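PDB 5I1V: CrmK from Actinoalloteichus sp. WH1-2216-6, which is an FAD-dependent oxidase carrying covalently bound flavin, involved in recycling shunt products during caerulomycin biosynthesis. Local coordinates for residues 112-126 against 319-331. Residues are numbered along the deposited sequence; the frame is centred on the assembly and turned at random.
Sequences YKNYGVTFPGGFCMG and WLATSQLLAIPDV. With FAD (flavin-adenine dinucleotide), chain E.
Ile328 runs alongside Phe123, its CD1 reaching the ring edge in plane, 3.3 Å from Phe123 CE1. One face of the same ring takes the flavin carbonyl: FAD O4 sits above it, towards the rim, and accepts a hydrogen bond of 3.0 Å from Phe123 N. CG of Phe123 stands between its own backbone N and carbonyl carbon (chi1 59°), which sets the ring beside the flavin carbonyl. With the ring cut back to an alanine, FAD O4 would probably lose its aromatic cover and Ile328 CD1 the ring edge it packs on. Two backbone bonds fasten the strips around Cys124 and Ile328 in a single beta bridge: Ile328 N gives to Phe123 O (3.1 Å), and Met125 N gives to Ile328 O in the carbonyl plane (3.2 Å, 164° at the hydrogen). A water joins Gly126 N to the same Ile328 O. The two bonds flank Cys124 and are likely to steady it; its SG is bonded to FAD C6 at 1.8 Å, and with His64 as the other covalent link, this is the bicovalent flavin attachment of berberine bridge enzyme-like oxidases. Ile328 CG2 packs near the flavin methyl C7M. Farther out, the six-membered ring of the Trp319 indole meets both Tyr112 (at CE3 and CZ3) and Thr118 (at CH2), its CE3 over one face of the tyrosine ring, the two ring planes inclined at 59°. Thr118 OG1 comes within 3.2 Å of Trp319 CH2. Beyond the bridge, Asp330 forms a salt bridge with Arg109 of the second subunit, bringing the dimer interface close to the flavin-bearing loop.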
ATOM      1  N   TYR A 112     -10.704  -6.712  10.762  1.00 17.00           N
ATOM      2  CA  TYR A 112     -11.892  -6.870  10.030  1.00 17.09           C
ATOM      3  C   TYR A 112     -12.046  -8.279   9.481  1.00 16.97           C
ATOM      4  O   TYR A 112     -13.066  -8.891   9.687  1.00 17.92           O
ATOM      5  CB  TYR A 112     -12.014  -5.822   8.891  1.00 18.48           C
ATOM      6  CG  TYR A 112     -13.403  -5.919   8.331  1.00 20.92           C
ATOM      7  CD1 TYR A 112     -14.489  -5.445   9.041  1.00 20.39           C
ATOM      8  CD2 TYR A 112     -13.647  -6.626   7.150  1.00 24.06           C
ATOM      9  CE1 TYR A 112     -15.787  -5.583   8.553  1.00 25.60           C
ATOM     10  CE2 TYR A 112     -14.933  -6.772   6.657  1.00 25.14           C
ATOM     11  CZ  TYR A 112     -16.000  -6.252   7.331  1.00 27.41           C
ATOM     12  OH  TYR A 112     -17.261  -6.449   6.782  1.00 32.37           O
ATOM     13  N   LYS A 113     -11.042  -8.825   8.818  1.00 18.19           N
ATOM     14  CA  LYS A 113     -11.228 -10.134   8.203  1.00 20.37           C
ATOM     15  C   LYS A 113     -11.355 -11.219   9.289  1.00 21.10           C
ATOM     16  O   LYS A 113     -12.161 -12.128   9.178  1.00 21.25           O
ATOM     17  CB  LYS A 113     -10.122 -10.460   7.226  1.00 23.46           C
ATOM     18  CG  LYS A 113     -10.097  -9.529   6.016  1.00 27.22           C
ATOM     19  CD  LYS A 113      -9.138 -10.010   4.958  1.00 29.87           C
ATOM     20  CE  LYS A 113      -8.901  -8.944   3.918  1.00 36.33           C
ATOM     21  NZ  LYS A 113      -8.195  -9.552   2.753  1.00 38.81           N
ATOM     22  N   ASN A 114     -10.592 -11.098  10.356  1.00 20.25           N
ATOM     23  CA  ASN A 114     -10.609 -12.148  11.370  1.00 20.87           C
ATOM     24  C   ASN A 114     -11.751 -12.090  12.387  1.00 21.94           C
ATOM     25  O   ASN A 114     -12.171 -13.140  12.928  1.00 20.58           O
ATOM     26  CB  ASN A 114      -9.283 -12.201  12.095  1.00 21.64           C
ATOM     27  CG  ASN A 114      -8.179 -12.674  11.193  1.00 24.10           C
ATOM     28  OD1 ASN A 114      -8.119 -13.844  10.840  1.00 27.82           O
ATOM     29  ND2 ASN A 114      -7.314 -11.770  10.797  1.00 26.00           N
ATOM     30  N   TYR A 115     -12.210 -10.886  12.671  1.00 20.79           N
ATOM     31  CA  TYR A 115     -13.207 -10.700  13.725  1.00 21.30           C
ATOM     32  C   TYR A 115     -14.423  -9.909  13.348  1.00 21.68           C
ATOM     33  O   TYR A 115     -15.428  -9.930  14.092  1.00 22.05           O
ATOM     34  CB  TYR A 115     -12.552 -10.077  14.948  1.00 22.68           C
ATOM     35  CG  TYR A 115     -11.212 -10.681  15.381  1.00 22.71           C
ATOM     36  CD1 TYR A 115     -11.155 -11.827  16.141  1.00 25.31           C
ATOM     37  CD2 TYR A 115     -10.011 -10.081  15.014  1.00 23.98           C
ATOM     38  CE1 TYR A 115      -9.936 -12.371  16.573  1.00 28.25           C
ATOM     39  CE2 TYR A 115      -8.779 -10.601  15.440  1.00 29.11           C
ATOM     40  CZ  TYR A 115      -8.754 -11.765  16.198  1.00 30.55           C
ATOM     41  OH  TYR A 115      -7.533 -12.274  16.626  1.00 38.19           O
ATOM     42  N   GLY A 116     -14.334  -9.178  12.243  1.00 20.56           N
ATOM     43  CA  GLY A 116     -15.444  -8.410  11.765  1.00 21.13           C
ATOM     44  C   GLY A 116     -15.592  -7.056  12.441  1.00 23.25           C
ATOM     45  O   GLY A 116     -16.646  -6.419  12.336  1.00 21.54           O
ATOM     46  N   VAL A 117     -14.538  -6.602  13.108  1.00 20.71           N
ATOM     47  CA  VAL A 117     -14.585  -5.356  13.891  1.00 19.24           C
ATOM     48  C   VAL A 117     -13.612  -4.294  13.301  1.00 19.81           C
ATOM     49  O   VAL A 117     -12.781  -4.578  12.431  1.00 17.72           O
ATOM     50  CB  VAL A 117     -14.296  -5.660  15.411  1.00 19.22           C
ATOM     51  CG1 VAL A 117     -15.122  -6.802  15.915  1.00 18.77           C
ATOM     52  CG2 VAL A 117     -12.854  -6.030  15.699  1.00 20.52           C
ATOM     53  N   THR A 118     -13.708  -3.064  13.787  1.00 19.69           N
ATOM     54  CA  THR A 118     -12.800  -2.054  13.449  1.00 21.50           C
ATOM     55  C   THR A 118     -12.699  -1.026  14.612  1.00 22.76           C
ATOM     56  O   THR A 118     -13.464  -1.102  15.550  1.00 20.15           O
ATOM     57  CB  THR A 118     -13.234  -1.381  12.152  1.00 21.55           C
ATOM     58  OG1 THR A 118     -12.113  -0.701  11.582  1.00 24.10           O
ATOM     59  CG2 THR A 118     -14.329  -0.418  12.370  1.00 22.16           C
ATOM     60  N   PHE A 119     -11.786  -0.062  14.497  1.00 25.60           N
ATOM     61  CA  PHE A 119     -11.849   1.155  15.331  1.00 26.28           C
ATOM     62  C   PHE A 119     -11.602   2.373  14.431  1.00 24.56           C
ATOM     63  O   PHE A 119     -11.063   2.238  13.349  1.00 24.37           O
ATOM     64  CB  PHE A 119     -10.854   1.079  16.462  1.00 29.55           C
ATOM     65  CG  PHE A 119      -9.443   1.127  15.993  1.00 34.44           C
ATOM     66  CD1 PHE A 119      -8.853   0.014  15.466  1.00 38.87           C
ATOM     67  CD2 PHE A 119      -8.711   2.285  16.063  1.00 40.29           C
ATOM     68  CE1 PHE A 119      -7.547   0.060  15.019  1.00 42.78           C
ATOM     69  CE2 PHE A 119      -7.393   2.338  15.622  1.00 42.48           C
ATOM     70  CZ  PHE A 119      -6.819   1.229  15.089  1.00 40.75           C
ATOM     71  N   PRO A 120     -12.037   3.571  14.863  1.00 24.60           N
ATOM     72  CA  PRO A 120     -12.015   4.731  13.964  1.00 25.16           C
ATOM     73  C   PRO A 120     -10.669   5.439  13.894  1.00 28.72           C
ATOM     74  O   PRO A 120     -10.477   6.457  14.546  1.00 36.27           O
ATOM     75  CB  PRO A 120     -13.066   5.634  14.583  1.00 25.51           C
ATOM     76  CG  PRO A 120     -13.000   5.320  16.038  1.00 25.01           C
ATOM     77  CD  PRO A 120     -12.775   3.844  16.102  1.00 25.65           C
ATOM     78  N   GLY A 121      -9.747   4.919  13.108  1.00 26.27           N
ATOM     79  CA  GLY A 121      -8.435   5.502  13.001  1.00 29.89           C
ATOM     80  C   GLY A 121      -8.400   6.150  11.627  1.00 29.84           C
ATOM     81  O   GLY A 121      -9.411   6.237  10.952  1.00 31.83           O
ATOM     82  N   GLY A 122      -7.239   6.549  11.187  1.00 32.22           N
ATOM     83  CA  GLY A 122      -7.156   7.361   9.974  1.00 36.21           C
ATOM     84  C   GLY A 122      -7.184   6.595   8.675  1.00 42.86           C
ATOM     85  O   GLY A 122      -7.199   5.355   8.653  1.00 43.27           O
ATOM     86  N   PHE A 123      -7.143   7.374   7.594  1.00 43.61           N
ATOM     87  CA  PHE A 123      -7.198   6.856   6.261  1.00 49.04           C
ATOM     88  C   PHE A 123      -5.827   6.788   5.576  1.00 49.73           C
ATOM     89  O   PHE A 123      -5.773   6.774   4.348  1.00 53.49           O
ATOM     90  CB  PHE A 123      -8.220   7.653   5.399  1.00 50.06           C
ATOM     91  CG  PHE A 123      -7.947   9.149   5.272  1.00 52.22           C
ATOM     92  CD1 PHE A 123      -7.039   9.643   4.338  1.00 56.31           C
ATOM     93  CD2 PHE A 123      -8.660  10.073   6.038  1.00 56.17           C
ATOM     94  CE1 PHE A 123      -6.821  11.012   4.207  1.00 57.90           C
ATOM     95  CE2 PHE A 123      -8.436  11.445   5.915  1.00 56.36           C
ATOM     96  CZ  PHE A 123      -7.516  11.914   4.996  1.00 57.75           C
ATOM     97  N   CYS A 124      -4.713   6.742   6.311  1.00 42.82           N
ATOM     98  CA  CYS A 124      -3.457   6.558   5.594  1.00 43.15           C
ATOM     99  C   CYS A 124      -2.740   5.249   5.969  1.00 44.46           C
ATOM    100  O   CYS A 124      -2.563   4.943   7.143  1.00 39.37           O
ATOM    101  CB  CYS A 124      -2.558   7.771   5.731  1.00 41.38           C
ATOM    102  SG  CYS A 124      -3.252   9.389   5.192  1.00 36.45           S
ATOM    103  N   MET A 125      -2.320   4.512   4.937  1.00 40.79           N
ATOM    104  CA  MET A 125      -1.986   3.097   5.048  1.00 40.93           C
ATOM    105  C   MET A 125      -0.781   2.794   5.886  1.00 37.27           C
ATOM    106  O   MET A 125      -0.794   1.822   6.655  1.00 35.72           O
ATOM    107  CB  MET A 125      -1.748   2.511   3.655  1.00 47.32           C
ATOM    108  CG  MET A 125      -3.045   2.299   2.897  1.00 49.04           C
ATOM    109  SD  MET A 125      -4.150   1.136   3.747  1.00 55.89           S
ATOM    110  CE  MET A 125      -3.103  -0.339   3.593  1.00 53.99           C
ATOM    111  N   GLY A 126       0.246   3.643   5.756  1.00 29.55           N
ATOM    112  CA  GLY A 126       1.509   3.413   6.406  1.00 25.70           C
ATOM    113  C   GLY A 126       1.696   4.070   7.777  1.00 23.18           C
ATOM    114  O   GLY A 126       2.780   3.999   8.332  1.00 21.72           O
ATOM    115  N   TRP A 319     -17.611  -1.858   3.219  1.00 26.03           N
ATOM    116  CA  TRP A 319     -16.860  -0.933   4.083  1.00 25.39           C
ATOM    117  C   TRP A 319     -15.328  -0.936   3.883  1.00 25.39           C
ATOM    118  O   TRP A 319     -14.717   0.110   3.621  1.00 23.19           O
ATOM    119  CB  TRP A 319     -17.168  -1.137   5.595  1.00 26.45           C
ATOM    120  CG  TRP A 319     -16.166  -0.315   6.375  1.00 26.89           C
ATOM    121  CD1 TRP A 319     -16.134   1.029   6.457  1.00 27.01           C
ATOM    122  CD2 TRP A 319     -14.985  -0.790   7.041  1.00 28.00           C
ATOM    123  NE1 TRP A 319     -15.026   1.428   7.139  1.00 28.19           N
ATOM    124  CE2 TRP A 319     -14.311   0.331   7.527  1.00 27.87           C
ATOM    125  CE3 TRP A 319     -14.466  -2.058   7.314  1.00 28.97           C
ATOM    126  CZ2 TRP A 319     -13.117   0.240   8.236  1.00 30.18           C
ATOM    127  CZ3 TRP A 319     -13.279  -2.156   8.029  1.00 28.16           C
ATOM    128  CH2 TRP A 319     -12.611  -1.021   8.464  1.00 28.60           C
ATOM    129  N   LEU A 320     -14.690  -2.091   4.040  1.00 24.20           N
ATOM    130  CA  LEU A 320     -13.236  -2.141   3.921  1.00 25.25           C
ATOM    131  C   LEU A 320     -12.779  -1.663   2.542  1.00 25.01           C
ATOM    132  O   LEU A 320     -11.795  -0.984   2.419  1.00 25.49           O
ATOM    133  CB  LEU A 320     -12.709  -3.524   4.255  1.00 26.31           C
ATOM    134  CG  LEU A 320     -11.180  -3.685   4.274  1.00 28.84           C
ATOM    135  CD1 LEU A 320     -10.515  -2.754   5.278  1.00 28.44           C
ATOM    136  CD2 LEU A 320     -10.864  -5.131   4.575  1.00 28.78           C
ATOM    137  N   ALA A 321     -13.513  -2.026   1.512  1.00 23.22           N
ATOM    138  CA  ALA A 321     -13.245  -1.523   0.175  1.00 25.37           C
ATOM    139  C   ALA A 321     -13.389  -0.008   0.091  1.00 25.74           C
ATOM    140  O   ALA A 321     -12.511   0.682  -0.473  1.00 26.64           O
ATOM    141  CB  ALA A 321     -14.148  -2.211  -0.837  1.00 25.13           C
ATOM    142  N   THR A 322     -14.429   0.557   0.694  1.00 27.29           N
ATOM    143  CA  THR A 322     -14.519   2.062   0.616  1.00 28.38           C
ATOM    144  C   THR A 322     -13.382   2.721   1.416  1.00 27.89           C
ATOM    145  O   THR A 322     -12.842   3.767   1.043  1.00 28.00           O
ATOM    146  CB  THR A 322     -15.939   2.703   0.852  1.00 32.84           C
ATOM    147  OG1 THR A 322     -16.007   3.451   2.069  1.00 37.18           O
ATOM    148  CG2 THR A 322     -17.071   1.725   0.830  1.00 30.07           C
ATOM    149  N   SER A 323     -12.971   2.073   2.494  1.00 26.92           N
ATOM    150  CA  SER A 323     -11.870   2.588   3.288  1.00 28.21           C
ATOM    151  C   SER A 323     -10.559   2.542   2.486  1.00 26.30           C
ATOM    152  O   SER A 323      -9.737   3.439   2.565  1.00 28.06           O
ATOM    153  CB  SER A 323     -11.774   1.729   4.571  1.00 29.39           C
ATOM    154  OG  SER A 323     -10.495   1.801   5.153  1.00 37.23           O
ATOM    155  N   GLN A 324     -10.340   1.448   1.762  1.00 25.72           N
ATOM    156  CA  GLN A 324      -9.130   1.275   0.977  1.00 25.64           C
ATOM    157  C   GLN A 324      -9.183   2.175  -0.286  1.00 26.61           C
ATOM    158  O   GLN A 324      -8.150   2.654  -0.751  1.00 27.35           O
ATOM    159  CB  GLN A 324      -8.929  -0.196   0.608  1.00 25.56           C
ATOM    160  CG  GLN A 324      -8.494  -1.061   1.818  1.00 28.19           C
ATOM    161  CD  GLN A 324      -8.432  -2.525   1.506  1.00 30.18           C
ATOM    162  OE1 GLN A 324      -8.937  -2.953   0.501  1.00 33.19           O
ATOM    163  NE2 GLN A 324      -7.870  -3.321   2.421  1.00 34.83           N
ATOM    164  N   LEU A 325     -10.363   2.403  -0.813  1.00 28.31           N
ATOM    165  CA  LEU A 325     -10.496   3.243  -2.038  1.00 32.42           C
ATOM    166  C   LEU A 325     -10.028   4.665  -1.745  1.00 34.59           C
ATOM    167  O   LEU A 325      -9.345   5.287  -2.569  1.00 34.91           O
ATOM    168  CB  LEU A 325     -11.947   3.262  -2.527  1.00 33.59           C
ATOM    169  CG  LEU A 325     -12.283   4.104  -3.773  1.00 35.84           C
ATOM    170  CD1 LEU A 325     -11.640   3.561  -5.038  1.00 35.76           C
ATOM    171  CD2 LEU A 325     -13.792   4.129  -3.944  1.00 38.91           C
ATOM    172  N   LEU A 326     -10.373   5.155  -0.562  1.00 34.55           N
ATOM    173  CA  LEU A 326     -10.018   6.500  -0.112  1.00 38.66           C
ATOM    174  C   LEU A 326      -8.659   6.618   0.589  1.00 41.41           C
ATOM    175  O   LEU A 326      -8.143   7.720   0.741  1.00 48.91           O
ATOM    176  CB  LEU A 326     -11.147   7.019   0.785  1.00 44.41           C
ATOM    177  CG  LEU A 326     -10.986   8.185   1.773  1.00 49.48           C
ATOM    178  CD1 LEU A 326     -12.365   8.650   2.184  1.00 51.24           C
ATOM    179  CD2 LEU A 326     -10.277   7.804   3.052  1.00 49.96           C
ATOM    180  N   ALA A 327      -8.068   5.498   0.991  1.00 35.42           N
ATOM    181  CA  ALA A 327      -6.795   5.490   1.694  1.00 33.81           C
ATOM    182  C   ALA A 327      -5.671   6.018   0.830  1.00 36.96           C
ATOM    183  O   ALA A 327      -5.699   5.870  -0.393  1.00 34.86           O
ATOM    184  CB  ALA A 327      -6.434   4.102   2.143  1.00 33.66           C
ATOM    185  N   ILE A 328      -4.667   6.589   1.493  1.00 32.89           N
ATOM    186  CA  ILE A 328      -3.454   7.043   0.837  1.00 33.15           C
ATOM    187  C   ILE A 328      -2.392   5.930   0.834  1.00 33.00           C
ATOM    188  O   ILE A 328      -2.023   5.353   1.895  1.00 33.32           O
ATOM    189  CB  ILE A 328      -2.936   8.384   1.440  1.00 36.67           C
ATOM    190  CG1 ILE A 328      -3.782   9.542   0.898  1.00 41.43           C
ATOM    191  CG2 ILE A 328      -1.479   8.653   1.070  1.00 35.78           C
ATOM    192  CD1 ILE A 328      -4.963   9.848   1.764  1.00 44.71           C
ATOM    193  N   PRO A 329      -1.916   5.596  -0.357  1.00 32.66           N
ATOM    194  CA  PRO A 329      -0.934   4.532  -0.509  1.00 32.22           C
ATOM    195  C   PRO A 329       0.370   4.838   0.184  1.00 32.48           C
ATOM    196  O   PRO A 329       0.816   5.992   0.223  1.00 31.99           O
ATOM    197  CB  PRO A 329      -0.672   4.472  -2.018  1.00 33.43           C
ATOM    198  CG  PRO A 329      -1.708   5.308  -2.676  1.00 34.58           C
ATOM    199  CD  PRO A 329      -2.344   6.188  -1.655  1.00 33.48           C
ATOM    200  N   ASP A 330       0.999   3.775   0.643  1.00 33.37           N
ATOM    201  CA  ASP A 330       2.315   3.810   1.273  1.00 36.85           C
ATOM    202  C   ASP A 330       3.451   3.573   0.252  1.00 34.10           C
ATOM    203  O   ASP A 330       4.613   3.570   0.622  1.00 33.62           O
ATOM    204  CB  ASP A 330       2.372   2.756   2.400  1.00 42.61           C
ATOM    205  CG  ASP A 330       2.024   1.339   1.912  1.00 49.11           C
ATOM    206  OD1 ASP A 330       1.176   1.180   0.989  1.00 53.92           O
ATOM    207  OD2 ASP A 330       2.588   0.377   2.476  1.00 56.02           O
ATOM    208  N   VAL A 331       3.108   3.385  -1.027  1.00 31.27           N
ATOM    209  CA  VAL A 331       4.102   3.203  -2.093  1.00 32.85           C
ATOM    210  C   VAL A 331       3.656   3.980  -3.316  1.00 30.85           C
ATOM    211  O   VAL A 331       2.562   4.550  -3.337  1.00 32.27           O
ATOM    212  CB  VAL A 331       4.271   1.726  -2.516  1.00 32.47           C
ATOM    213  CG1 VAL A 331       4.666   0.863  -1.323  1.00 34.45           C
ATOM    214  CG2 VAL A 331       3.003   1.224  -3.184  1.00 33.66           C
TER
HETATM  215  PA  FAD E 600       6.525   8.571  13.508  1.00 17.22           P
HETATM  216  O1A FAD E 600       7.143   9.570  12.560  1.00 15.45           O
HETATM  217  O2A FAD E 600       7.237   7.255  13.622  1.00 14.76           O
HETATM  218  O5B FAD E 600       6.343   9.215  14.928  1.00 16.74           O
HETATM  219  C5B FAD E 600       5.522  10.355  15.162  1.00 16.98           C
HETATM  220  C4B FAD E 600       5.898  10.971  16.517  1.00 16.83           C
HETATM  221  O4B FAD E 600       5.489  10.026  17.527  1.00 17.68           O
HETATM  222  C3B FAD E 600       7.364  11.217  16.801  1.00 17.71           C
HETATM  223  O3B FAD E 600       7.462  12.249  17.767  1.00 20.41           O
HETATM  224  C2B FAD E 600       7.821   9.930  17.428  1.00 16.90           C
HETATM  225  O2B FAD E 600       9.082   9.928  18.105  1.00 18.02           O
HETATM  226  C1B FAD E 600       6.591   9.542  18.257  1.00 16.12           C
HETATM  227  N9A FAD E 600       6.430   8.070  18.357  1.00 15.71           N
HETATM  228  C8A FAD E 600       6.390   7.132  17.362  1.00 15.31           C
HETATM  229  N7A FAD E 600       6.345   5.872  17.906  1.00 15.00           N
HETATM  230  C5A FAD E 600       6.350   6.047  19.211  1.00 14.11           C
HETATM  231  C6A FAD E 600       6.287   5.122  20.316  1.00 15.12           C
HETATM  232  N6A FAD E 600       6.185   3.841  20.020  1.00 14.87           N
HETATM  233  N1A FAD E 600       6.326   5.639  21.548  1.00 15.51           N
HETATM  234  C2A FAD E 600       6.457   6.962  21.784  1.00 16.59           C
HETATM  235  N3A FAD E 600       6.462   7.898  20.801  1.00 16.01           N
HETATM  236  C4A FAD E 600       6.469   7.439  19.524  1.00 14.81           C
HETATM  237  N1  FAD E 600      -3.747  11.158  11.519  1.00 25.95           N
HETATM  238  C2  FAD E 600      -5.069  10.988  11.751  1.00 29.03           C
HETATM  239  O2  FAD E 600      -5.524  11.151  12.890  1.00 30.05           O
HETATM  240  N3  FAD E 600      -5.946  10.637  10.786  1.00 29.79           N
HETATM  241  C4  FAD E 600      -5.617  10.461   9.512  1.00 25.46           C
HETATM  242  O4  FAD E 600      -6.463  10.100   8.667  1.00 25.44           O
HETATM  243  C4X FAD E 600      -4.213  10.609   9.157  1.00 25.81           C
HETATM  244  N5  FAD E 600      -3.799  10.443   7.872  1.00 26.47           N
HETATM  245  C5X FAD E 600      -2.483  10.485   7.609  1.00 25.88           C
HETATM  246  C6  FAD E 600      -2.021  10.157   6.334  1.00 26.68           C
HETATM  247  C7  FAD E 600      -0.673  10.192   5.981  1.00 25.67           C
HETATM  248  C7M FAD E 600      -0.245   9.809   4.559  1.00 26.17           C
HETATM  249  C8  FAD E 600       0.279  10.594   7.039  1.00 23.51           C
HETATM  250  C8M FAD E 600       1.754  10.689   6.760  1.00 22.91           C
HETATM  251  C9  FAD E 600      -0.154  10.936   8.325  1.00 23.02           C
HETATM  252  C9A FAD E 600      -1.508  10.891   8.652  1.00 23.36           C
HETATM  253  N10 FAD E 600      -1.972  11.206   9.935  1.00 21.51           N
HETATM  254  C10 FAD E 600      -3.311  11.032  10.232  1.00 24.11           C
HETATM  255  C1' FAD E 600      -1.110  11.844  10.930  1.00 19.85           C
HETATM  256  C2' FAD E 600      -0.500  10.821  11.832  1.00 18.81           C
HETATM  257  O2' FAD E 600      -1.454  10.456  12.810  1.00 21.00           O
HETATM  258  C3' FAD E 600       0.765  11.296  12.465  1.00 18.22           C
HETATM  259  O3' FAD E 600       1.706  11.647  11.413  1.00 17.92           O
HETATM  260  C4' FAD E 600       1.347  10.238  13.427  1.00 18.50           C
HETATM  261  O4' FAD E 600       2.098  10.934  14.423  1.00 19.37           O
HETATM  262  C5' FAD E 600       2.214   9.247  12.676  1.00 18.50           C
HETATM  263  O5' FAD E 600       2.647   8.246  13.597  1.00 17.14           O
HETATM  264  P   FAD E 600       3.851   7.339  13.105  1.00 17.24           P
HETATM  265  O1P FAD E 600       3.580   6.808  11.746  1.00 18.16           O
HETATM  266  O2P FAD E 600       4.216   6.370  14.185  1.00 17.95           O
HETATM  267  O3P FAD E 600       5.035   8.438  12.971  1.00 17.24           O
HETATM  268  O   HOH W   1       0.151   5.810   3.898  1.00 34.08           O